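Local atomic coordinates of mycobacterial cidal antitoxin MbcA (Mycobacterium tuberculosis, PDB entry 6FKG), a protein that neutralises its cognate toxin MbcT, an NAD+ phosphorylase, by blocking access to the toxin's active site. Residues Ser33-Ala38 and Val46-Asn51. Numbering follows the deposited sequence.
Sequences SPRSVA and VPQRLN
Ser36, in the first turn of helix 34-41, faces the irregular chain 46-51 that returns past it on the way to helix 52-65; the CA atoms of Ser36 and Val46 lie 6.2 Å apart. Ser33 is the N-cap residue of helix 34-41, and its carbonyl O accepts the N-H of Val37. A water bridges the segments: it accepts from Ser33 N (3.0 Å), donates to Arg49 O (2.7 Å) and is hydrogen-bonded to Ser36 OG at 2.8 Å. With chi1 at -69°, Ser36 OG sits beside its own backbone N, where it reaches both this water and Ser33 OG (2.9 Å). Val46 CG1 packs against Ser36 CB, while Gln48 CB lies 3.6 Å from Ser36 OG. Leu50 CD1 lies 3.8 Å from Ser36 O and packs on Val37 CG2; the Leu50 side chain also touches Trp40 and Ala32. The contact packs the loop linking two successive helices against the N-terminal turn of the first, in an all-helical antitoxin of the MbcA/ParS/Xre family. Arg35 and Gln48 reach the MbcT chain, guanidinium and amide nearly perpendicular (88°), with Arg35 NH2 and Gln48 NE2, both donors, 3.4 Å apart. They share Asp119 of MbcT: Arg35 NH2 forms a salt bridge with OD2, Gln48 NE2 a hydrogen bond with OD1. Arg49, bent at chi3, brings its guanidinium near Ser33 N, and its NH2 forms a salt bridge with Asp31.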
loop_
_atom_site.group_PDB
_atom_site.type_symbol
_atom_site.label_atom_id
_atom_site.label_comp_id
_atom_site.label_asym_id
_atom_site.label_seq_id
_atom_site.Cartn_x
_atom_site.Cartn_y
_atom_site.Cartn_z
ATOM N N SER C 33 9.183 13.170 25.737
ATOM C CA SER C 33 10.220 13.910 26.451
ATOM C C SER C 33 10.571 13.138 27.708
ATOM O O SER C 33 9.750 12.349 28.203
ATOM C CB SER C 33 9.741 15.317 26.811
ATOM O OG SER C 33 8.680 15.235 27.752
ATOM N N PRO C 34 11.783 13.349 28.232
ATOM C CA PRO C 34 12.170 12.736 29.509
ATOM C C PRO C 34 11.230 13.129 30.656
ATOM O O PRO C 34 10.909 12.279 31.494
ATOM C CB PRO C 34 13.586 13.277 29.740
ATOM C CG PRO C 34 14.102 13.540 28.366
ATOM C CD PRO C 34 12.918 14.042 27.587
ATOM N N ARG C 35 10.785 14.385 30.689
ATOM C CA ARG C 35 9.864 14.814 31.736
ATOM C C ARG C 35 8.534 14.061 31.648
ATOM O O ARG C 35 7.956 13.687 32.669
ATOM C CB ARG C 35 9.596 16.318 31.672
ATOM C CG ARG C 35 8.629 16.772 32.763
ATOM C CD ARG C 35 8.571 18.282 32.931
ATOM N NE ARG C 35 8.020 18.947 31.757
ATOM C CZ ARG C 35 6.734 19.251 31.600
ATOM N NH1 ARG C 35 5.850 18.951 32.548
ATOM N NH2 ARG C 35 6.332 19.858 30.491
ATOM N N SER C 36 8.052 13.842 30.427
ATOM C CA SER C 36 6.803 13.107 30.240
ATOM C C SER C 36 6.916 11.662 30.740
ATOM O O SER C 36 5.967 11.117 31.320
ATOM C CB SER C 36 6.383 13.144 28.768
ATOM O OG SER C 36 5.979 14.461 28.408
ATOM N N VAL C 37 8.072 11.039 30.528
ATOM C CA VAL C 37 8.279 9.672 31.013
ATOM C C VAL C 37 8.340 9.653 32.539
ATOM O O VAL C 37 7.744 8.785 33.184
ATOM C CB VAL C 37 9.566 9.046 30.431
ATOM C CG1 VAL C 37 9.869 7.705 31.103
ATOM C CG2 VAL C 37 9.433 8.875 28.929
ATOM N N ALA C 38 9.059 10.615 33.111
ATOM C CA ALA C 38 9.196 10.701 34.560
ATOM C C ALA C 38 7.835 10.886 35.222
ATOM O O ALA C 38 7.539 10.231 36.221
ATOM C CB ALA C 38 10.141 11.846 34.959
ATOM N N VAL C 46 -0.175 13.360 32.065
ATOM C CA VAL C 46 0.721 13.729 30.971
ATOM C C VAL C 46 -0.078 14.072 29.707
ATOM O O VAL C 46 -0.467 13.182 28.946
ATOM C CB VAL C 46 1.725 12.592 30.663
ATOM C CG1 VAL C 46 2.647 12.969 29.504
ATOM C CG2 VAL C 46 2.544 12.255 31.918
ATOM N N PRO C 47 -0.328 15.368 29.475
ATOM C CA PRO C 47 -1.081 15.755 28.271
ATOM C C PRO C 47 -0.228 15.708 27.007
ATOM O O PRO C 47 -0.774 15.726 25.902
ATOM C CB PRO C 47 -1.514 17.188 28.582
ATOM C CG PRO C 47 -0.401 17.696 29.471
ATOM C CD PRO C 47 -0.029 16.523 30.332
ATOM N N GLN C 48 1.093 15.646 27.166
ATOM C CA GLN C 48 2.006 15.652 26.021
ATOM C C GLN C 48 2.040 14.298 25.330
ATOM O O GLN C 48 1.542 13.304 25.874
ATOM C CB GLN C 48 3.426 16.043 26.456
ATOM C CG GLN C 48 3.540 17.447 27.043
ATOM C CD GLN C 48 3.262 17.486 28.536
ATOM O OE1 GLN C 48 2.916 16.470 29.141
ATOM N NE2 GLN C 48 3.417 18.665 29.138
ATOM N N ARG C 49 2.637 14.275 24.137
ATOM C CA ARG C 49 2.823 13.047 23.361
ATOM C C ARG C 49 3.599 11.976 24.118
ATOM O O ARG C 49 4.698 12.222 24.622
ATOM C CB ARG C 49 3.546 13.352 22.045
ATOM C CG ARG C 49 4.771 14.248 22.206
ATOM C CD ARG C 49 5.540 14.419 20.901
ATOM N NE ARG C 49 6.647 13.470 20.776
ATOM C CZ ARG C 49 7.851 13.630 21.326
ATOM N NH1 ARG C 49 8.122 14.710 22.048
ATOM N NH2 ARG C 49 8.791 12.711 21.149
ATOM N N LEU C 50 3.027 10.780 24.188
ATOM C CA LEU C 50 3.713 9.645 24.801
ATOM C C LEU C 50 3.098 8.344 24.314
ATOM O O LEU C 50 1.888 8.144 24.426
ATOM C CB LEU C 50 3.646 9.716 26.324
ATOM C CG LEU C 50 4.351 8.556 27.034
ATOM C CD1 LEU C 50 5.174 9.057 28.211
ATOM C CD2 LEU C 50 3.338 7.516 27.498
ATOM N N ASN C 51 3.930 7.459 23.783
ATOM C CA ASN C 51 3.419 6.203 23.252
ATOM C C ASN C 51 3.353 5.159 24.361
ATOM O O ASN C 51 4.342 4.500 24.669
ATOM C CB ASN C 51 4.280 5.712 22.082
ATOM C CG ASN C 51 3.606 4.594 21.301
ATOM O OD1 ASN C 51 2.861 3.799 21.868
ATOM N ND2 ASN C 51 3.847 4.542 20.000
HETATM O O HOH W 1 6.352 14.158 25.660
#